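Local atomic coordinates of beta-fructofuranosidase (Arthrobacter, PDB entry 3WPU), a protein that belongs to the levansucrase/invertase family, whose members are built round a five-bladed beta-propeller. Residues A[91-96]-A[120-125]; A[224-229]-A[321-326]; A[244-249]-A[262-267]; A[430-435]-A[448-453]. One frame throughout, in Å; residues are numbered along the deposited sequence.

Contact 1 (A[91-96]-A[120-125])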
loop_
_atom_site.group_PDB
_atom_site.type_symbol
_atom_site.label_atom_id
_atom_site.label_comp_id
_atom_site.label_asym_id
_atom_site.label_seq_id
_atom_site.Cartn_x
_atom_site.Cartn_y
_atom_site.Cartn_z
ATOM N N ASN A 91 -21.101 -11.058 -5.364
ATOM C CA ASN A 91 -22.231 -11.872 -4.953
ATOM C C ASN A 91 -22.438 -11.939 -3.443
ATOM O O ASN A 91 -22.678 -13.000 -2.887
ATOM C CB ASN A 91 -22.134 -13.245 -5.603
ATOM C CG ASN A 91 -22.393 -13.180 -7.096
ATOM O OD1 ASN A 91 -22.534 -12.104 -7.652
ATOM N ND2 ASN A 91 -22.458 -14.328 -7.744
ATOM N N GLY A 92 -22.364 -10.770 -2.807
ATOM C CA GLY A 92 -22.686 -10.612 -1.409
ATOM C C GLY A 92 -21.527 -10.749 -0.457
ATOM O O GLY A 92 -21.734 -10.713 0.750
ATOM N N TRP A 93 -20.311 -10.887 -0.978
ATOM C CA TRP A 93 -19.130 -11.113 -0.121
ATOM C C TRP A 93 -18.017 -10.100 -0.384
ATOM O O TRP A 93 -17.562 -9.956 -1.528
ATOM C CB TRP A 93 -18.551 -12.500 -0.368
ATOM C CG TRP A 93 -19.473 -13.608 -0.053
ATOM C CD1 TRP A 93 -20.285 -14.265 -0.924
ATOM C CD2 TRP A 93 -19.664 -14.222 1.226
ATOM N NE1 TRP A 93 -20.986 -15.240 -0.272
ATOM C CE2 TRP A 93 -20.625 -15.237 1.056
ATOM C CE3 TRP A 93 -19.149 -13.994 2.503
ATOM C CZ2 TRP A 93 -21.057 -16.035 2.106
ATOM C CZ3 TRP A 93 -19.581 -14.794 3.547
ATOM C CH2 TRP A 93 -20.516 -15.801 3.347
ATOM N N GLU A 94 -17.570 -9.420 0.671
ATOM C CA GLU A 94 -16.348 -8.597 0.594
ATOM C C GLU A 94 -15.192 -9.607 0.604
ATOM O O GLU A 94 -15.252 -10.590 1.345
ATOM C CB GLU A 94 -16.220 -7.631 1.766
ATOM C CG GLU A 94 -17.247 -6.523 1.748
ATOM C CD GLU A 94 -17.098 -5.513 2.855
ATOM O OE1 GLU A 94 -16.433 -5.787 3.889
ATOM O OE2 GLU A 94 -17.693 -4.424 2.708
ATOM N N ILE A 95 -14.162 -9.345 -0.208
ATOM C CA ILE A 95 -13.022 -10.227 -0.402
ATOM C C ILE A 95 -11.750 -9.380 -0.328
ATOM O O ILE A 95 -11.634 -8.347 -0.994
ATOM C CB ILE A 95 -13.066 -10.931 -1.782
ATOM C CG1 ILE A 95 -14.255 -11.886 -1.873
ATOM C CG2 ILE A 95 -11.748 -11.667 -2.052
ATOM C CD1 ILE A 95 -14.602 -12.282 -3.286
ATOM N N ILE A 96 -10.810 -9.818 0.503
ATOM C CA ILE A 96 -9.488 -9.183 0.588
ATOM C C ILE A 96 -8.390 -10.214 0.401
ATOM O O ILE A 96 -8.589 -11.424 0.640
ATOM C CB ILE A 96 -9.285 -8.422 1.900
ATOM C CG1 ILE A 96 -9.389 -9.386 3.082
ATOM C CG2 ILE A 96 -10.271 -7.255 1.980
ATOM C CD1 ILE A 96 -9.096 -8.769 4.440
ATOM N N TYR A 120 -12.763 -13.388 3.535
ATOM C CA TYR A 120 -14.057 -12.905 3.068
ATOM C C TYR A 120 -15.034 -12.713 4.220
ATOM O O TYR A 120 -14.866 -13.295 5.323
ATOM C CB TYR A 120 -14.624 -13.836 2.007
ATOM C CG TYR A 120 -14.815 -15.261 2.456
ATOM C CD1 TYR A 120 -16.008 -15.672 3.030
ATOM C CD2 TYR A 120 -13.805 -16.209 2.262
ATOM C CE1 TYR A 120 -16.188 -16.989 3.425
ATOM C CE2 TYR A 120 -13.973 -17.518 2.668
ATOM C CZ TYR A 120 -15.159 -17.902 3.227
ATOM O OH TYR A 120 -15.311 -19.227 3.612
ATOM N N ARG A 121 -16.021 -11.858 3.996
ATOM C CA ARG A 121 -17.073 -11.623 4.983
ATOM C C ARG A 121 -18.295 -11.085 4.263
ATOM O O ARG A 121 -18.177 -10.566 3.154
ATOM C CB ARG A 121 -16.612 -10.659 6.080
ATOM C CG ARG A 121 -16.469 -9.216 5.634
ATOM C CD ARG A 121 -15.927 -8.314 6.735
ATOM N NE ARG A 121 -15.790 -6.939 6.242
ATOM C CZ ARG A 121 -15.366 -5.913 6.968
ATOM N NH1 ARG A 121 -15.028 -6.067 8.240
ATOM N NH2 ARG A 121 -15.246 -4.729 6.403
ATOM N N PRO A 122 -19.466 -11.194 4.893
ATOM C CA PRO A 122 -20.677 -10.672 4.261
ATOM C C PRO A 122 -20.589 -9.165 3.977
ATOM O O PRO A 122 -20.127 -8.378 4.809
ATOM C CB PRO A 122 -21.760 -10.948 5.307
ATOM C CG PRO A 122 -21.221 -12.091 6.109
ATOM C CD PRO A 122 -19.750 -11.800 6.200
ATOM N N ALA A 123 -21.037 -8.781 2.794
ATOM C CA ALA A 123 -21.119 -7.392 2.407
ATOM C C ALA A 123 -22.277 -6.667 3.127
ATOM O O ALA A 123 -23.239 -7.293 3.588
ATOM C CB ALA A 123 -21.300 -7.292 0.892
ATOM N N GLY A 124 -22.155 -5.352 3.233
ATOM C CA GLY A 124 -23.276 -4.482 3.628
ATOM C C GLY A 124 -23.648 -4.414 5.095
ATOM O O GLY A 124 -24.771 -4.011 5.428
ATOM N N VAL A 125 -22.730 -4.798 5.973
ATOM C CA VAL A 125 -22.916 -4.691 7.422
ATOM C C VAL A 125 -22.061 -3.507 7.928
ATOM O O VAL A 125 -20.840 -3.447 7.677
ATOM C CB VAL A 125 -22.512 -5.993 8.138
ATOM C CG1 VAL A 125 -22.811 -5.934 9.637
ATOM C CG2 VAL A 125 -23.195 -7.199 7.513
HETATM O O HOH W 1 -20.220 -4.040 1.649
HETATM O O HOH W 2 -18.712 -3.411 5.036
#
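Trp-93 to Ile-95 run antiparallel to Tyr-120 to Pro-122, the short strand axes 159° apart, and Glu-94 and Arg-121 are the hydrogen-bonded pair: Glu-94 N donates to Arg-121 O at 2.8 Å, Arg-121 N to Glu-94 O at 3.0 Å. Past the strand end Ala-123 N reaches Gly-92 O at 2.9 Å, coming from above the carbonyl plane. On the face carrying Glu-94 and Arg-121 lies a salt bridge. The extended chain of Arg-121 comes in side-on, and both NE and NH2 donate to the same oxygen, with Glu-94 OE1 2.7 Å from Arg-121 NE and nearly in the guanidinium plane. The carboxylate is turned 36° from that plane, and its OE2 accepts from a water, which in turn accepts from Gly-124 N. On the opposite face, that of Tyr-120 and Ile-95, Tyr-120 directs its ring edge at the face of Trp-93 in an offset edge-to-face pair, planes at 87°, Tyr-120 CD1 lying 3.6 Å from Trp-93 CE3. This aromatic side, with Ile-95, packs on Val-214 of strand 213-226, while Arg-121 on the other side also pairs with Asp-483; strand 137-141 flanks 115-122, and 72-81 flanks 93-102.

Contact 2 (A[224-229]-A[321-326])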
loop_
_atom_site.group_PDB
_atom_site.type_symbol
_atom_site.label_atom_id
_atom_site.label_comp_id
_atom_site.label_asym_id
_atom_site.label_seq_id
_atom_site.Cartn_x
_atom_site.Cartn_y
_atom_site.Cartn_z
ATOM N N ASP A 224 5.008 -13.412 -16.046
ATOM C CA ASP A 224 6.108 -12.552 -15.607
ATOM C C ASP A 224 5.960 -11.225 -16.342
ATOM O O ASP A 224 6.009 -11.197 -17.577
ATOM C CB ASP A 224 7.421 -13.270 -15.963
ATOM C CG ASP A 224 8.663 -12.569 -15.469
ATOM O OD1 ASP A 224 8.584 -11.450 -14.922
ATOM O OD2 ASP A 224 9.741 -13.158 -15.694
ATOM N N LEU A 225 5.745 -10.132 -15.615
ATOM C CA LEU A 225 5.485 -8.833 -16.274
ATOM C C LEU A 225 6.699 -7.930 -16.368
ATOM O O LEU A 225 6.982 -7.373 -17.450
ATOM C CB LEU A 225 4.367 -8.090 -15.546
ATOM C CG LEU A 225 3.054 -8.856 -15.312
ATOM C CD1 LEU A 225 2.115 -7.978 -14.519
ATOM C CD2 LEU A 225 2.388 -9.290 -16.622
ATOM N N LEU A 226 7.397 -7.753 -15.245
ATOM C CA LEU A 226 8.492 -6.807 -15.140
ATOM C C LEU A 226 9.543 -7.211 -14.151
ATOM O O LEU A 226 9.235 -7.815 -13.120
ATOM C CB LEU A 226 7.979 -5.403 -14.694
ATOM C CG LEU A 226 6.949 -4.704 -15.555
ATOM C CD1 LEU A 226 6.313 -3.537 -14.810
ATOM C CD2 LEU A 226 7.584 -4.212 -16.847
ATOM N N GLN A 227 10.786 -6.924 -14.502
ATOM C CA GLN A 227 11.912 -7.056 -13.578
ATOM C C GLN A 227 12.797 -5.826 -13.746
ATOM O O GLN A 227 12.834 -5.210 -14.816
ATOM C CB GLN A 227 12.684 -8.345 -13.803
ATOM C CG GLN A 227 13.420 -8.461 -15.089
ATOM C CD GLN A 227 13.938 -9.883 -15.299
ATOM O OE1 GLN A 227 13.166 -10.807 -15.547
ATOM N NE2 GLN A 227 15.231 -10.054 -15.180
ATOM N N ALA A 228 13.508 -5.467 -12.695
ATOM C CA ALA A 228 14.354 -4.272 -12.712
ATOM C C ALA A 228 15.289 -4.247 -13.926
ATOM O O ALA A 228 15.919 -5.262 -14.270
ATOM C CB ALA A 228 15.159 -4.186 -11.423
ATOM N N ASP A 229 15.356 -3.091 -14.577
ATOM C CA ASP A 229 16.040 -2.949 -15.863
ATOM C C ASP A 229 17.467 -2.387 -15.790
ATOM O O ASP A 229 18.315 -2.708 -16.646
ATOM C CB ASP A 229 15.232 -2.017 -16.751
ATOM C CG ASP A 229 15.171 -0.605 -16.199
ATOM O OD1 ASP A 229 14.737 -0.416 -15.046
ATOM O OD2 ASP A 229 15.609 0.337 -16.894
ATOM N N TRP A 321 3.786 -5.165 -20.441
ATOM C CA TRP A 321 3.999 -3.851 -19.846
ATOM C C TRP A 321 5.309 -3.274 -20.363
ATOM O O TRP A 321 6.236 -4.028 -20.733
ATOM C CB TRP A 321 4.051 -3.987 -18.301
ATOM C CG TRP A 321 2.714 -4.342 -17.725
ATOM C CD1 TRP A 321 2.128 -5.571 -17.719
ATOM C CD2 TRP A 321 1.774 -3.457 -17.114
ATOM N NE1 TRP A 321 0.896 -5.517 -17.170
ATOM C CE2 TRP A 321 0.641 -4.229 -16.776
ATOM C CE3 TRP A 321 1.770 -2.086 -16.834
ATOM C CZ2 TRP A 321 -0.468 -3.692 -16.154
ATOM C CZ3 TRP A 321 0.634 -1.546 -16.219
ATOM C CH2 TRP A 321 -0.452 -2.357 -15.870
ATOM N N GLU A 322 5.385 -1.947 -20.384
ATOM C CA GLU A 322 6.624 -1.231 -20.662
ATOM C C GLU A 322 6.902 -0.320 -19.468
ATOM O O GLU A 322 6.000 0.338 -18.936
ATOM C CB GLU A 322 6.573 -0.412 -21.971
ATOM C CG GLU A 322 5.650 0.754 -21.934
ATOM C CD GLU A 322 5.561 1.492 -23.263
ATOM O OE1 GLU A 322 5.020 2.602 -23.242
ATOM O OE2 GLU A 322 5.966 0.933 -24.306
ATOM N N PHE A 323 8.150 -0.298 -19.054
ATOM C CA PHE A 323 8.599 0.652 -18.067
ATOM C C PHE A 323 8.515 2.057 -18.634
ATOM O O PHE A 323 8.722 2.277 -19.849
ATOM C CB PHE A 323 10.055 0.410 -17.683
ATOM C CG PHE A 323 10.273 -0.715 -16.705
ATOM C CD1 PHE A 323 9.623 -0.723 -15.505
ATOM C CD2 PHE A 323 11.171 -1.718 -16.989
ATOM C CE1 PHE A 323 9.847 -1.732 -14.582
ATOM C CE2 PHE A 323 11.411 -2.743 -16.087
ATOM C CZ PHE A 323 10.747 -2.746 -14.885
ATOM N N LEU A 324 8.191 2.991 -17.761
ATOM C CA LEU A 324 8.324 4.416 -18.013
ATOM C C LEU A 324 9.268 4.996 -16.959
ATOM O O LEU A 324 9.602 4.307 -15.969
ATOM C CB LEU A 324 6.953 5.095 -17.973
ATOM C CG LEU A 324 5.953 4.618 -19.027
ATOM C CD1 LEU A 324 4.583 5.247 -18.846
ATOM C CD2 LEU A 324 6.460 4.881 -20.443
ATOM N N PRO A 325 9.715 6.250 -17.141
ATOM C CA PRO A 325 10.700 6.777 -16.166
ATOM C C PRO A 325 10.098 6.903 -14.745
ATOM O O PRO A 325 8.891 7.011 -14.576
ATOM C CB PRO A 325 11.101 8.126 -16.779
ATOM C CG PRO A 325 10.870 7.924 -18.273
ATOM C CD PRO A 325 9.607 7.119 -18.338
ATOM N N PRO A 326 10.937 6.844 -13.699
ATOM C CA PRO A 326 10.354 6.988 -12.373
ATOM C C PRO A 326 9.592 8.298 -12.166
ATOM O O PRO A 326 9.954 9.354 -12.743
ATOM C CB PRO A 326 11.583 6.945 -11.426
ATOM C CG PRO A 326 12.734 6.486 -12.239
ATOM C CD PRO A 326 12.410 6.793 -13.683
HETATM O O HOH W 3 5.669 -7.307 -19.751
#
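A classic beta bulge near the end of strand 213-226, where Leu-225 and Leu-226 both face Ile-200, meets Trp-321 and Phe-323 of strand 321-331, which belongs to a different sheet. The two strand segments run nearly parallel, their axes 18° apart and 7.2 Å at closest approach, and side chains and one bridging water make the contact between them. With CG beside the backbone N and opposite the carbonyl carbon (chi1 -59°), Leu-226 brings CD2 over the centre of the Phe-323 ring in a CH-pi contact, 4.0 Å from the centroid, and the same methyl is 3.8 Å from Trp-321 CB. The opposite face of the Phe-323 ring has Asp-229 OD1 above it, offset toward the rim; that carboxylate is held by the backbone N-H groups of Thr-231, Tyr-232 and Tyr-233. In the ring plane the carbonyl oxygen of Gln-227 comes 3.1 Å from Phe-323 CE2. Both methyls of Leu-225 meet the pyrrole side of Trp-321 obliquely, CD1 3.8 Å from Trp-321 NE1 and CD2 3.9 Å from Trp-321 CD1, while NE1 itself is bonded to Leu-318 O. The water joins the backbones, 2.7 Å from Leu-225 O and 2.9 Å from Trp-321 N. Apolar side chains packed between two separate sheets are consistent with the meeting of blades in the beta-propeller of this family.

Contact 3 (A[244-249]-A[262-267]); sequences FRDPFT and VFEGNS
Between the hydrogen-bonded pairs Arg-245–Glu-264 and Phe-248–Val-262 the register slips by one: a beta bulge sets Asp-246 and Pro-247 against the single residue Phe-263. Asp-246 makes the jog with a positive phi of 74°, and its carboxylate ends up alongside that of Glu-264, Asp-246 OD2 to Glu-264 OE1 3.8 Å. Arg-245 lies beside both, and the three side chains form a salt-bridge network. Its salt bridge to Glu-264 is unusual in shape, because Glu-264 OE1 stands over one face of the guanidinium, 3.3 Å from Arg-245 NE and well out of the plane, so the pairing is electrostatic, without a hydrogen bond. The reach toward Asp-246 OD2 is longer still, and Arg-245 NH2 has a second partner in Glu-338. Asp-246 is held by Arg-339 N at OD2, and a glycerol bonds to its OD1. Arg-245, Asp-246 and Pro-247 match the Arg-Asp-Pro motif of this family. Away from the charges, the rings of Phe-244 and Phe-263 meet obliquely at 55°, Phe-244 CE1 lying 3.7 Å from Phe-263 CE1. Val-262 CG2 rests 4.1 Å from Phe-248 CD2. Regular backbone bonds flank the bulge, Phe-248 N to Val-262 O at 2.9 Å among them. The two segments form a hairpin at one side of a five-stranded sheet: strand 245-250 is outermost and packs Pro-247 on strand 174-184, while strand 260-266 pairs on its far side with 305-313.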
loop_
_atom_site.group_PDB
_atom_site.type_symbol
_atom_site.label_atom_id
_atom_site.label_comp_id
_atom_site.label_asym_id
_atom_site.label_seq_id
_atom_site.Cartn_x
_atom_site.Cartn_y
_atom_site.Cartn_z
ATOM N N PHE A 244 12.283 -3.721 -5.348
ATOM C CA PHE A 244 11.498 -3.792 -6.609
ATOM C C PHE A 244 10.272 -4.617 -6.302
ATOM O O PHE A 244 10.359 -5.831 -6.161
ATOM C CB PHE A 244 12.305 -4.398 -7.764
ATOM C CG PHE A 244 11.598 -4.298 -9.091
ATOM C CD1 PHE A 244 11.703 -3.159 -9.865
ATOM C CD2 PHE A 244 10.839 -5.360 -9.553
ATOM C CE1 PHE A 244 11.003 -3.068 -11.065
ATOM C CE2 PHE A 244 10.173 -5.283 -10.758
ATOM C CZ PHE A 244 10.261 -4.132 -11.511
ATOM N N ARG A 245 9.156 -3.954 -6.062
ATOM C CA ARG A 245 7.951 -4.645 -5.597
ATOM C C ARG A 245 6.728 -3.758 -5.551
ATOM O O ARG A 245 6.820 -2.548 -5.794
ATOM C CB ARG A 245 8.210 -5.234 -4.175
ATOM C CG ARG A 245 8.611 -4.232 -3.114
ATOM C CD ARG A 245 8.778 -4.962 -1.775
ATOM N NE ARG A 245 9.291 -4.096 -0.732
ATOM C CZ ARG A 245 10.564 -3.791 -0.521
ATOM N NH1 ARG A 245 11.537 -4.311 -1.258
ATOM N NH2 ARG A 245 10.881 -2.994 0.490
ATOM N N ASP A 246 5.594 -4.394 -5.256
ATOM C CA ASP A 246 4.331 -3.766 -4.843
ATOM C C ASP A 246 3.578 -3.065 -6.009
ATOM O O ASP A 246 3.360 -1.856 -5.931
ATOM C CB ASP A 246 4.538 -2.726 -3.747
ATOM C CG ASP A 246 5.228 -3.277 -2.487
ATOM O OD1 ASP A 246 5.294 -4.506 -2.324
ATOM O OD2 ASP A 246 5.795 -2.436 -1.706
ATOM N N PRO A 247 3.129 -3.833 -7.010
ATOM C CA PRO A 247 2.397 -3.233 -8.152
ATOM C C PRO A 247 0.965 -2.799 -7.779
ATOM O O PRO A 247 0.190 -3.583 -7.206
ATOM C CB PRO A 247 2.333 -4.384 -9.156
ATOM C CG PRO A 247 2.348 -5.604 -8.308
ATOM C CD PRO A 247 3.347 -5.276 -7.243
ATOM N N PHE A 248 0.616 -1.565 -8.150
ATOM C CA PHE A 248 -0.731 -1.014 -8.022
ATOM C C PHE A 248 -1.142 -0.471 -9.401
ATOM O O PHE A 248 -0.473 0.423 -9.896
ATOM C CB PHE A 248 -0.718 0.137 -6.993
ATOM C CG PHE A 248 -2.018 0.917 -6.915
ATOM C CD1 PHE A 248 -3.023 0.521 -6.058
ATOM C CD2 PHE A 248 -2.243 2.031 -7.729
ATOM C CE1 PHE A 248 -4.230 1.207 -5.974
ATOM C CE2 PHE A 248 -3.439 2.735 -7.635
ATOM C CZ PHE A 248 -4.441 2.320 -6.789
ATOM N N THR A 249 -2.220 -1.006 -9.973
ATOM C CA THR A 249 -2.685 -0.604 -11.335
ATOM C C THR A 249 -3.909 0.285 -11.276
ATOM O O THR A 249 -4.690 0.242 -10.316
ATOM C CB THR A 249 -2.977 -1.815 -12.262
ATOM O OG1 THR A 249 -4.259 -2.404 -11.968
ATOM C CG2 THR A 249 -1.852 -2.845 -12.234
ATOM N N VAL A 262 2.023 1.744 -10.679
ATOM C CA VAL A 262 3.140 2.214 -9.894
ATOM C C VAL A 262 3.643 1.087 -9.015
ATOM O O VAL A 262 2.939 0.103 -8.755
ATOM C CB VAL A 262 2.843 3.495 -9.053
ATOM C CG1 VAL A 262 2.601 4.687 -9.979
ATOM C CG2 VAL A 262 1.664 3.317 -8.137
ATOM N N PHE A 263 4.905 1.219 -8.647
ATOM C CA PHE A 263 5.574 0.213 -7.847
ATOM C C PHE A 263 6.791 0.853 -7.194
ATOM O O PHE A 263 7.213 1.936 -7.570
ATOM C CB PHE A 263 6.006 -0.975 -8.728
ATOM C CG PHE A 263 6.802 -0.567 -9.932
ATOM C CD1 PHE A 263 8.180 -0.466 -9.865
ATOM C CD2 PHE A 263 6.170 -0.253 -11.109
ATOM C CE1 PHE A 263 8.918 -0.046 -10.940
ATOM C CE2 PHE A 263 6.910 0.175 -12.200
ATOM C CZ PHE A 263 8.278 0.265 -12.119
ATOM N N GLU A 264 7.299 0.212 -6.143
ATOM C CA GLU A 264 8.545 0.613 -5.530
ATOM C C GLU A 264 9.762 0.125 -6.298
ATOM O O GLU A 264 9.851 -1.048 -6.652
ATOM C CB GLU A 264 8.643 0.049 -4.088
ATOM C CG GLU A 264 9.973 0.398 -3.444
ATOM C CD GLU A 264 10.142 -0.171 -2.046
ATOM O OE1 GLU A 264 9.298 -0.967 -1.627
ATOM O OE2 GLU A 264 11.152 0.181 -1.397
ATOM N N GLY A 265 10.712 1.023 -6.514
ATOM C CA GLY A 265 12.042 0.680 -7.006
ATOM C C GLY A 265 13.131 1.388 -6.225
ATOM O O GLY A 265 12.866 2.005 -5.169
ATOM N N ASN A 266 14.368 1.283 -6.719
ATOM C CA ASN A 266 15.422 2.209 -6.342
ATOM C C ASN A 266 15.929 2.889 -7.598
ATOM O O ASN A 266 15.833 2.346 -8.695
ATOM C CB ASN A 266 16.620 1.513 -5.691
ATOM C CG ASN A 266 16.327 0.947 -4.298
ATOM O OD1 ASN A 266 16.857 -0.089 -3.941
ATOM N ND2 ASN A 266 15.550 1.617 -3.525
ATOM N N SER A 267 16.483 4.082 -7.427
ATOM C CA SER A 267 17.151 4.762 -8.522
ATOM C C SER A 267 18.282 3.874 -9.045
ATOM O O SER A 267 18.992 3.220 -8.295
ATOM C CB SER A 267 17.690 6.104 -8.041
ATOM O OG SER A 267 16.637 6.942 -7.620
#

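Contact 4 (A[430-435]-A[448-453]); sequences LVQSFI and GTLAPT
Phe-434 and Leu-450 form a single backbone bridge, CA to CA 4.0 Å, between strand 430-434 of a four-stranded antiparallel sheet and the loop that leads into its neighbour, strand 454-458. Packing is tight on both sides of the bridge, from Ser-433 to Ile-435. Ile-435 N gives an almost straight bond to Thr-449 O at 2.9 Å, Ile-435 O accepts from Gly-448 N, and Ala-451 N donates to Ser-433 O at 2.8 Å. Apolar branches pack beside these bonds: Leu-450 CD2 lies 3.8 Å from Phe-434 CB, and Ile-435 CG1 touches Ala-451 CB at 3.9 Å. The ring of Phe-434 leads away, to meet Trp-75 edge-to-face. Around Pro-452 direct N-H...O bonds give way to two bridging waters, though Thr-453 CA still comes 3.4 Å from Val-431 O. The first gives its protons to Val-431 O and Pro-452 O. The second donates to Ala-451 O and to Thr-453 OG1, which is also bonded to Asp-483 O, and is only weakly held by Ser-433 N. Ser-433 holds its hydroxyl between its own backbone N and carbonyl carbon, chi1 59°, which lets OG donate to the first water at 2.8 Å.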
loop_
_atom_site.group_PDB
_atom_site.type_symbol
_atom_site.label_atom_id
_atom_site.label_comp_id
_atom_site.label_asym_id
_atom_site.label_seq_id
_atom_site.Cartn_x
_atom_site.Cartn_y
_atom_site.Cartn_z
ATOM N N LEU A 430 -10.394 6.676 3.959
ATOM C CA LEU A 430 -10.214 5.654 5.004
ATOM C C LEU A 430 -8.858 4.953 4.814
ATOM O O LEU A 430 -8.388 4.745 3.709
ATOM C CB LEU A 430 -11.352 4.649 5.010
ATOM C CG LEU A 430 -12.768 5.174 5.270
ATOM C CD1 LEU A 430 -13.743 4.002 5.396
ATOM C CD2 LEU A 430 -12.825 6.050 6.528
ATOM N N VAL A 431 -8.200 4.614 5.908
ATOM C CA VAL A 431 -6.864 4.071 5.819
ATOM C C VAL A 431 -6.806 2.799 6.646
ATOM O O VAL A 431 -7.076 2.813 7.863
ATOM C CB VAL A 431 -5.782 5.062 6.300
ATOM C CG1 VAL A 431 -4.406 4.422 6.145
ATOM C CG2 VAL A 431 -5.876 6.398 5.535
ATOM N N GLN A 432 -6.487 1.690 5.980
ATOM C CA GLN A 432 -6.301 0.401 6.666
ATOM C C GLN A 432 -4.808 0.115 6.754
ATOM O O GLN A 432 -4.040 0.574 5.940
ATOM C CB GLN A 432 -7.033 -0.730 5.942
ATOM C CG GLN A 432 -6.670 -0.946 4.469
ATOM C CD GLN A 432 -5.683 -2.060 4.214
ATOM O OE1 GLN A 432 -4.990 -2.550 5.134
ATOM N NE2 GLN A 432 -5.602 -2.476 2.964
ATOM N N SER A 433 -4.395 -0.616 7.796
ATOM C CA SER A 433 -2.978 -0.888 8.034
ATOM C C SER A 433 -2.891 -2.129 8.923
ATOM O O SER A 433 -3.905 -2.503 9.491
ATOM C CB SER A 433 -2.331 0.301 8.761
ATOM O OG SER A 433 -2.938 0.581 10.014
ATOM N N PHE A 434 -1.709 -2.737 9.019
ATOM C CA PHE A 434 -1.519 -3.866 9.940
ATOM C C PHE A 434 -0.692 -3.423 11.106
ATOM O O PHE A 434 0.158 -2.547 11.017
ATOM C CB PHE A 434 -0.894 -5.082 9.228
ATOM C CG PHE A 434 0.612 -5.030 9.108
ATOM C CD1 PHE A 434 1.440 -5.491 10.115
ATOM C CD2 PHE A 434 1.222 -4.469 7.997
ATOM C CE1 PHE A 434 2.826 -5.427 9.997
ATOM C CE2 PHE A 434 2.599 -4.395 7.869
ATOM C CZ PHE A 434 3.415 -4.853 8.884
ATOM N N ILE A 435 -0.868 -4.140 12.211
ATOM C CA ILE A 435 -0.118 -3.870 13.437
ATOM C C ILE A 435 1.206 -4.628 13.477
ATOM O O ILE A 435 1.243 -5.858 13.273
ATOM C CB ILE A 435 -0.944 -4.319 14.653
ATOM C CG1 ILE A 435 -2.248 -3.521 14.752
ATOM C CG2 ILE A 435 -0.129 -4.146 15.934
ATOM C CD1 ILE A 435 -3.216 -4.007 15.811
ATOM N N GLY A 448 0.484 -8.652 13.515
ATOM C CA GLY A 448 0.214 -9.647 12.497
ATOM C C GLY A 448 -1.294 -9.802 12.298
ATOM O O GLY A 448 -1.800 -10.898 12.030
ATOM N N THR A 449 -1.997 -8.681 12.437
ATOM C CA THR A 449 -3.447 -8.558 12.225
ATOM C C THR A 449 -3.718 -7.060 11.940
ATOM O O THR A 449 -2.871 -6.218 12.242
ATOM C CB THR A 449 -4.236 -9.043 13.465
ATOM O OG1 THR A 449 -5.644 -9.019 13.198
ATOM C CG2 THR A 449 -3.936 -8.177 14.703
ATOM N N LEU A 450 -4.863 -6.734 11.344
ATOM C CA LEU A 450 -5.108 -5.347 10.958
ATOM C C LEU A 450 -5.466 -4.435 12.133
ATOM O O LEU A 450 -6.101 -4.849 13.122
ATOM C CB LEU A 450 -6.171 -5.268 9.857
ATOM C CG LEU A 450 -5.752 -5.982 8.572
ATOM C CD1 LEU A 450 -6.867 -5.786 7.554
ATOM C CD2 LEU A 450 -4.440 -5.510 7.961
ATOM N N ALA A 451 -5.044 -3.183 12.010
ATOM C CA ALA A 451 -5.373 -2.136 12.969
ATOM C C ALA A 451 -6.838 -1.696 12.774
ATOM O O ALA A 451 -7.491 -2.164 11.836
ATOM C CB ALA A 451 -4.446 -0.949 12.767
ATOM N N PRO A 452 -7.351 -0.781 13.644
ATOM C CA PRO A 452 -8.612 -0.144 13.316
ATOM C C PRO A 452 -8.402 0.748 12.095
ATOM O O PRO A 452 -7.355 1.377 11.945
ATOM C CB PRO A 452 -8.927 0.712 14.549
ATOM C CG PRO A 452 -8.079 0.134 15.662
ATOM C CD PRO A 452 -6.831 -0.321 14.946
ATOM N N THR A 453 -9.385 0.793 11.230
ATOM C CA THR A 453 -9.332 1.679 10.095
ATOM C C THR A 453 -9.536 3.105 10.593
ATOM O O THR A 453 -10.351 3.340 11.494
ATOM C CB THR A 453 -10.408 1.241 9.139
ATOM O OG1 THR A 453 -10.047 -0.053 8.650
ATOM C CG2 THR A 453 -10.577 2.218 7.951
HETATM O O HOH W 4 -5.463 1.805 9.923
HETATM O O HOH W 5 -7.428 -1.483 9.108
#

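Overall arrangement
Contacts 2 and 3 are the only two that touch: Phe-323 of contact 2 packs on Phe-244 and Phe-263 of contact 3, so one aromatic cluster serves both, and both reach the same five-stranded sheet. Contact 3 is buried throughout and keeps its charges inside, beside a glycerol; contact 4, also buried, combines direct backbone bonds with two bridging waters. Contacts 1 and 2 lie farther out, partly exposed, and both reach the large mixed sheet, though their centres are about 34 Å apart. Contacts 1 and 3 are strand pairs within a sheet, each carrying an arginine–glutamate bridge, in-plane in the first and face-on in the second. Contact 2 joins two sheets almost wholly through side chains.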